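Local coordinates for hypothetical conserved protein (Geobacillus kaustophilus, PDB 2PQ0), which is of unknown function but belongs to the haloacid dehalogenase-like hydrolases and probably acts as a magnesium-dependent phosphatase, at residues Q68-E73 and R189-K194. Residues are numbered along the deposited sequence; the frame is centred on the assembly and turned at random.
Sequences QYVVFE and RMMIEK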
ATOM      1  N   GLN A  68      -6.132   6.035  -1.164  1.00 35.80           N
ATOM      2  CA  GLN A  68      -6.354   7.354  -0.575  1.00 35.55           C
ATOM      3  C   GLN A  68      -5.415   8.422  -1.131  1.00 34.83           C
ATOM      4  O   GLN A  68      -5.582   9.616  -0.869  1.00 34.73           O
ATOM      5  CB  GLN A  68      -6.240   7.280   0.952  1.00 52.72           C
ATOM      6  CG  GLN A  68      -7.345   6.468   1.616  1.00 54.41           C
ATOM      7  CD  GLN A  68      -8.735   6.905   1.177  1.00 58.69           C
ATOM      8  OE1 GLN A  68      -9.124   6.707   0.027  1.00 60.14           O
ATOM      9  NE2 GLN A  68      -9.486   7.509   2.090  1.00 61.45           N
ATOM     10  N   TYR A  69      -4.428   7.986  -1.900  1.00 28.51           N
ATOM     11  CA  TYR A  69      -3.482   8.908  -2.507  1.00 27.88           C
ATOM     12  C   TYR A  69      -3.078   8.314  -3.855  1.00 27.91           C
ATOM     13  O   TYR A  69      -2.347   7.321  -3.920  1.00 27.21           O
ATOM     14  CB  TYR A  69      -2.251   9.088  -1.621  1.00 27.67           C
ATOM     15  CG  TYR A  69      -1.402  10.287  -1.986  1.00 27.56           C
ATOM     16  CD1 TYR A  69      -1.831  11.581  -1.697  1.00 27.45           C
ATOM     17  CD2 TYR A  69      -0.150  10.128  -2.586  1.00 26.70           C
ATOM     18  CE1 TYR A  69      -1.035  12.690  -1.983  1.00 26.76           C
ATOM     19  CE2 TYR A  69       0.656  11.230  -2.881  1.00 26.09           C
ATOM     20  CZ  TYR A  69       0.209  12.509  -2.572  1.00 26.95           C
ATOM     21  OH  TYR A  69       1.006  13.606  -2.818  1.00 27.37           O
ATOM     22  N   VAL A  70      -3.579   8.918  -4.928  1.00 35.43           N
ATOM     23  CA  VAL A  70      -3.294   8.447  -6.274  1.00 35.82           C
ATOM     24  C   VAL A  70      -2.528   9.489  -7.066  1.00 36.49           C
ATOM     25  O   VAL A  70      -2.934  10.647  -7.149  1.00 36.73           O
ATOM     26  CB  VAL A  70      -4.593   8.105  -7.022  1.00 30.65           C
ATOM     27  CG1 VAL A  70      -4.269   7.502  -8.375  1.00 31.63           C
ATOM     28  CG2 VAL A  70      -5.417   7.143  -6.195  1.00 28.88           C
ATOM     29  N   VAL A  71      -1.410   9.062  -7.643  1.00 36.47           N
ATOM     30  CA  VAL A  71      -0.564   9.950  -8.422  1.00 37.36           C
ATOM     31  C   VAL A  71      -0.443   9.479  -9.861  1.00 38.25           C
ATOM     32  O   VAL A  71      -0.098   8.324 -10.126  1.00 38.85           O
ATOM     33  CB  VAL A  71       0.858  10.044  -7.810  1.00 36.67           C
ATOM     34  CG1 VAL A  71       1.806  10.773  -8.766  1.00 36.12           C
ATOM     35  CG2 VAL A  71       0.794  10.769  -6.476  1.00 36.06           C
ATOM     36  N   PHE A  72      -0.734  10.390 -10.785  1.00 33.71           N
ATOM     37  CA  PHE A  72      -0.640  10.108 -12.208  1.00 35.17           C
ATOM     38  C   PHE A  72       0.501  10.926 -12.799  1.00 35.65           C
ATOM     39  O   PHE A  72       0.481  12.153 -12.755  1.00 35.74           O
ATOM     40  CB  PHE A  72      -1.942  10.487 -12.918  1.00 48.89           C
ATOM     41  CG  PHE A  72      -1.917  10.228 -14.395  1.00 49.16           C
ATOM     42  CD1 PHE A  72      -1.750   8.937 -14.884  1.00 50.76           C
ATOM     43  CD2 PHE A  72      -2.035  11.280 -15.298  1.00 52.04           C
ATOM     44  CE1 PHE A  72      -1.698   8.696 -16.249  1.00 53.01           C
ATOM     45  CE2 PHE A  72      -1.984  11.049 -16.665  1.00 54.22           C
ATOM     46  CZ  PHE A  72      -1.814   9.754 -17.142  1.00 52.87           C
ATOM     47  N   GLU A  73       1.497  10.228 -13.335  1.00 44.36           N
ATOM     48  CA  GLU A  73       2.666  10.859 -13.929  1.00 45.80           C
ATOM     49  C   GLU A  73       3.220  12.065 -13.178  1.00 46.08           C
ATOM     50  O   GLU A  73       3.306  13.173 -13.714  1.00 46.04           O
ATOM     51  CB  GLU A  73       2.404  11.226 -15.385  1.00 51.53           C
ATOM     52  CG  GLU A  73       2.559  10.051 -16.327  1.00 54.29           C
ATOM     53  CD  GLU A  73       1.783  10.233 -17.611  1.00 58.21           C
ATOM     54  OE1 GLU A  73       1.939  11.290 -18.260  1.00 58.09           O
ATOM     55  OE2 GLU A  73       1.015   9.316 -17.968  1.00 59.53           O
ATOM     56  N   ARG A 189      -9.367   2.402 -10.688  1.00 44.28           N
ATOM     57  CA  ARG A 189     -10.461   2.846 -11.530  1.00 46.90           C
ATOM     58  C   ARG A 189     -10.296   4.302 -11.979  1.00 48.00           C
ATOM     59  O   ARG A 189     -10.434   4.614 -13.161  1.00 48.22           O
ATOM     60  CB  ARG A 189     -11.781   2.684 -10.780  1.00 73.09           C
ATOM     61  CG  ARG A 189     -12.949   3.303 -11.501  1.00 75.76           C
ATOM     62  CD  ARG A 189     -14.085   3.630 -10.554  1.00 80.82           C
ATOM     63  NE  ARG A 189     -14.707   4.912 -10.898  1.00 82.15           N
ATOM     64  CZ  ARG A 189     -14.482   6.063 -10.263  1.00 83.50           C
ATOM     65  NH1 ARG A 189     -13.649   6.112  -9.232  1.00 82.57           N
ATOM     66  NH2 ARG A 189     -15.084   7.172 -10.666  1.00 84.07           N
HETATM   67  N   MSE A 190     -10.013   5.190 -11.030  1.00 47.09           N
HETATM   68  CA  MSE A 190      -9.841   6.608 -11.331  1.00 47.09           C
HETATM   69  C   MSE A 190      -8.741   6.870 -12.350  1.00 47.09           C
HETATM   70  O   MSE A 190      -8.836   7.792 -13.160  1.00 77.59           O
HETATM   71  CB  MSE A 190      -9.509   7.383 -10.060  1.00 67.73           C
HETATM   72  CG  MSE A 190     -10.559   7.306  -8.997  1.00 67.73           C
HETATM   73 SE   MSE A 190     -10.107   8.484  -7.558  1.00 67.73          SE
HETATM   74  CE  MSE A 190     -11.659   8.200  -6.439  1.00 67.73           C
HETATM   75  N   MSE A 191      -7.693   6.058 -12.303  1.00 48.17           N
HETATM   76  CA  MSE A 191      -6.587   6.244 -13.215  1.00 48.17           C
HETATM   77  C   MSE A 191      -6.857   5.755 -14.630  1.00 48.17           C
HETATM   78  O   MSE A 191      -6.459   6.409 -15.592  1.00 81.97           O
HETATM   79  CB  MSE A 191      -5.333   5.573 -12.677  1.00 79.56           C
HETATM   80  CG  MSE A 191      -4.103   6.043 -13.401  1.00 79.56           C
HETATM   81 SE   MSE A 191      -2.493   5.417 -12.614  1.00 79.56          SE
HETATM   82  CE  MSE A 191      -2.272   6.781 -11.272  1.00 79.56           C
ATOM     83  N   ILE A 192      -7.522   4.609 -14.766  1.00 60.26           N
ATOM     84  CA  ILE A 192      -7.811   4.101 -16.101  1.00 59.72           C
ATOM     85  C   ILE A 192      -8.802   5.029 -16.800  1.00 60.05           C
ATOM     86  O   ILE A 192      -8.841   5.098 -18.026  1.00 59.88           O
ATOM     87  CB  ILE A 192      -8.361   2.639 -16.077  1.00 39.37           C
ATOM     88  CG1 ILE A 192      -9.638   2.552 -15.249  1.00 39.04           C
ATOM     89  CG2 ILE A 192      -7.292   1.690 -15.526  1.00 38.93           C
ATOM     90  CD1 ILE A 192     -10.160   1.134 -15.097  1.00 39.16           C
ATOM     91  N   GLU A 193      -9.588   5.760 -16.016  1.00 61.86           N
ATOM     92  CA  GLU A 193     -10.546   6.698 -16.583  1.00 62.43           C
ATOM     93  C   GLU A 193      -9.801   7.909 -17.145  1.00 62.46           C
ATOM     94  O   GLU A 193     -10.169   8.456 -18.184  1.00 62.67           O
ATOM     95  CB  GLU A 193     -11.541   7.149 -15.519  1.00 95.39           C
ATOM     96  CG  GLU A 193     -12.553   8.147 -16.032  1.00 97.34           C
ATOM     97  CD  GLU A 193     -13.590   8.504 -14.992  1.00100.46           C
ATOM     98  OE1 GLU A 193     -14.267   7.580 -14.491  1.00100.48           O
ATOM     99  OE2 GLU A 193     -13.730   9.706 -14.680  1.00100.43           O
ATOM    100  N   LYS A 194      -8.750   8.320 -16.447  1.00 46.62           N
ATOM    101  CA  LYS A 194      -7.919   9.450 -16.847  1.00 46.32           C
ATOM    102  C   LYS A 194      -7.036   9.025 -18.018  1.00 45.81           C
ATOM    103  O   LYS A 194      -6.630   9.842 -18.843  1.00 45.62           O
ATOM    104  CB  LYS A 194      -7.042   9.873 -15.662  1.00 49.39           C
ATOM    105  CG  LYS A 194      -5.880  10.808 -15.987  1.00 50.58           C
ATOM    106  CD  LYS A 194      -6.327  12.245 -16.116  1.00 52.19           C
ATOM    107  CE  LYS A 194      -5.128  13.152 -16.331  1.00 53.12           C
ATOM    108  NZ  LYS A 194      -5.490  14.598 -16.250  1.00 54.67           N
TER
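Apolar helix-on-sheet packing joins Val70 and Phe72 of strand 69-72 to Met191 and Lys194 of helix 184-195, which lies over one face of the mixed sheet. Strand and helix run nearly parallel, at 23°, with their axes 9.5 Å apart, and no hydrogen bond links the two segments. Met191, a selenomethionine, reaches from the helix to the strand: its chain is extended as far as SE, then bends at chi3 (-85°) and lays CE against the strand at Val70 and Phe72. Met191 CE lies 3.6 Å from Val70 CG1 and 3.8 Å from Phe72 CA, while farther back Met191 CG stands 4.0 Å from Phe72 CD1, oblique to the ring. In this haloacid dehalogenase-like fold, strand 69-72 belongs to an antiparallel extension of the mainly parallel core sheet, and Met191 also touches Phe7 on strand 5-8, as Ile192 touches Ile5, so the helix packs on both parts. One turn on, Lys194 bends at chi2 (80°) and sets CG over one face of the Phe72 ring, toward its rim. Its CG makes a CH-pi contact 4.1 Å from the Phe72 ring centroid, and Lys194 CE lies beside the CD2-CE2 bond, 3.8 Å from Phe72 CD2. On the strand's far side Val71 packs on Phe62.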